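Local coordinates for protein hemolysin BL lytic component L1 (Bacillus cereus, PDB 7NMQ) that is a lytic component of the multi-part haemolysin BL enterotoxin, an alpha-helical pore-forming toxin, and probably helps to breach target cell membranes, at residues L290-L293 / Y294-V297. Sequence-based numbering, arbitrary orientation.
Sequences LAYL and YQTV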
ATOM      1  N   LEU A 290      10.608  -9.196   5.075  1.00 11.13           N
ATOM      2  CA  LEU A 290      11.466  -7.992   4.913  1.00 10.76           C
ATOM      3  C   LEU A 290      11.665  -7.700   3.425  1.00 11.07           C
ATOM      4  O   LEU A 290      11.791  -6.508   3.124  1.00 11.77           O
ATOM      5  CB  LEU A 290      12.816  -8.214   5.565  1.00 11.82           C
ATOM      6  CG  LEU A 290      12.814  -8.262   7.093  1.00 13.53           C
ATOM      7  CD1 LEU A 290      14.228  -8.432   7.622  1.00 16.64           C
ATOM      8  CD2 LEU A 290      12.146  -7.088   7.728  1.00 16.31           C
ATOM      9  N   ALA A 291      11.775  -8.697   2.562  1.00 11.26           N
ATOM     10  CA  ALA A 291      11.903  -8.497   1.105  1.00 12.00           C
ATOM     11  C   ALA A 291      10.572  -7.973   0.549  1.00 12.26           C
ATOM     12  O   ALA A 291      10.607  -6.997  -0.199  1.00 13.44           O
ATOM     13  CB  ALA A 291      12.314  -9.754   0.392  1.00 15.17           C
ATOM     14  N   TYR A 292       9.442  -8.548   0.965  1.00 12.08           N
ATOM     15  CA  TYR A 292       8.116  -8.088   0.497  1.00 12.47           C
ATOM     16  C   TYR A 292       7.919  -6.611   0.881  1.00 12.59           C
ATOM     17  O   TYR A 292       7.282  -5.846   0.107  1.00 13.87           O
ATOM     18  CB  TYR A 292       7.021  -8.985   1.055  1.00 13.20           C
ATOM     19  CG  TYR A 292       7.065 -10.411   0.577  1.00 13.88           C
ATOM     20  CD1 TYR A 292       7.617 -10.769  -0.649  1.00 17.95           C
ATOM     21  CD2 TYR A 292       6.414 -11.387   1.283  1.00 15.76           C
ATOM     22  CE1 TYR A 292       7.638 -12.091  -1.081  1.00 22.32           C
ATOM     23  CE2 TYR A 292       6.430 -12.712   0.863  1.00 19.50           C
ATOM     24  CZ  TYR A 292       7.018 -13.074  -0.335  1.00 21.95           C
ATOM     25  OH  TYR A 292       7.022 -14.422  -0.675  1.00 27.73           O
ATOM     26  N   LEU A 293       8.404  -6.184   2.043  1.00 11.25           N
ATOM     27  CA  LEU A 293       8.269  -4.780   2.492  1.00 11.94           C
ATOM     28  C   LEU A 293       8.953  -3.856   1.481  1.00 12.02           C
ATOM     29  O   LEU A 293       8.303  -2.871   1.065  1.00 13.22           O
ATOM     30  CB  LEU A 293       8.856  -4.571   3.889  1.00 13.12           C
ATOM     31  CG  LEU A 293       7.932  -4.879   5.056  1.00 14.13           C
ATOM     32  CD1 LEU A 293       8.730  -5.075   6.345  1.00 15.50           C
ATOM     33  CD2 LEU A 293       6.944  -3.734   5.246  1.00 14.76           C
ATOM     34  N   TYR A 294      10.211  -4.083   1.116  1.00 12.19           N
ATOM     35  CA  TYR A 294      10.848  -3.085   0.224  1.00 13.09           C
ATOM     36  C   TYR A 294      10.177  -3.194  -1.157  1.00 13.73           C
ATOM     37  O   TYR A 294      10.049  -2.148  -1.833  1.00 14.71           O
ATOM     38  CB  TYR A 294      12.376  -3.162   0.218  1.00 14.48           C
ATOM     39  CG  TYR A 294      13.008  -4.250  -0.592  1.00 15.91           C
ATOM     40  CD1 TYR A 294      13.042  -4.199  -1.970  1.00 15.80           C
ATOM     41  CD2 TYR A 294      13.711  -5.294   0.014  1.00 16.87           C
ATOM     42  CE1 TYR A 294      13.654  -5.204  -2.712  1.00 18.19           C
ATOM     43  CE2 TYR A 294      14.339  -6.287  -0.728  1.00 16.70           C
ATOM     44  CZ  TYR A 294      14.304  -6.256  -2.105  1.00 19.77           C
ATOM     45  OH  TYR A 294      14.933  -7.233  -2.831  1.00 21.76           O
ATOM     46  N   GLN A 295       9.704  -4.367  -1.566  1.00 11.91           N
ATOM     47  CA  GLN A 295       9.040  -4.542  -2.879  1.00 12.83           C
ATOM     48  C   GLN A 295       7.744  -3.735  -2.907  1.00 12.90           C
ATOM     49  O   GLN A 295       7.406  -3.139  -3.951  1.00 14.05           O
ATOM     50  CB  GLN A 295       8.742  -5.996  -3.190  1.00 14.46           C
ATOM     51  CG  GLN A 295       9.996  -6.830  -3.330  1.00 15.33           C
ATOM     52  CD  GLN A 295       9.653  -8.305  -3.283  1.00 18.45           C
ATOM     53  OE1 GLN A 295       8.483  -8.733  -3.236  1.00 23.29           O
ATOM     54  NE2 GLN A 295      10.676  -9.099  -3.354  1.00 21.34           N
ATOM     55  N   THR A 296       7.012  -3.741  -1.803  1.00 11.75           N
ATOM     56  CA  THR A 296       5.720  -3.041  -1.696  1.00 11.74           C
ATOM     57  C   THR A 296       5.966  -1.533  -1.689  1.00 12.46           C
ATOM     58  O   THR A 296       5.185  -0.784  -2.339  1.00 12.08           O
ATOM     59  CB  THR A 296       4.925  -3.499  -0.470  1.00 11.77           C
ATOM     60  OG1 THR A 296       4.757  -4.908  -0.543  1.00 15.29           O
ATOM     61  CG2 THR A 296       3.572  -2.842  -0.468  1.00 12.96           C
ATOM     62  N   VAL A 297       6.990  -1.044  -1.011  1.00 11.95           N
ATOM     63  CA  VAL A 297       7.303   0.406  -1.081  1.00 11.76           C
ATOM     64  C   VAL A 297       7.665   0.749  -2.528  1.00 11.92           C
ATOM     65  O   VAL A 297       7.286   1.848  -2.980  1.00 12.64           O
ATOM     66  CB  VAL A 297       8.416   0.810  -0.098  1.00 11.84           C
ATOM     67  CG1 VAL A 297       8.926   2.234  -0.360  1.00 12.27           C
ATOM     68  CG2 VAL A 297       7.906   0.687   1.313  1.00 13.38           C
TER
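Gln295 runs back over the preceding turn of its helix towards Ala291 and Tyr292, a worked example of how side chains three and four residues apart share one helical surface. Its CB lies 3.6 Å from Tyr292 O, and CG passes within 3.2 Å of Ala291 O, the carbonyl that accepts the helical bond from Gln295 N. With chi2 extended at 165°, CD carries the amide further back along the helix. There OE1 meets the edge of the Tyr292 ring, 3.4 Å from CD1, while NE2 comes to 4.1 Å from Ala291 CB. Ring and amide lie side by side with their planes 58° apart, and Lys188 makes a cation-pi contact with the same ring. Tyr294 sets one ring face over the Ala291 carbonyl, its CD2 3.5 Å from Ala291 O. Thr296 grips Tyr292 O twice, from opposite faces of the carbonyl plane: OG1 donates at 2.8 Å, giving the buried hydroxyl proton an acceptor, and the backbone N at 2.9 Å. Leu293 and Val297 meet Met24 of helix 10-33. A threonine hydroxyl bonded to the carbonyl four residues back is a familiar alpha-helical feature, here on helix 275-325 of a bundle consistent with the ClyA-like family.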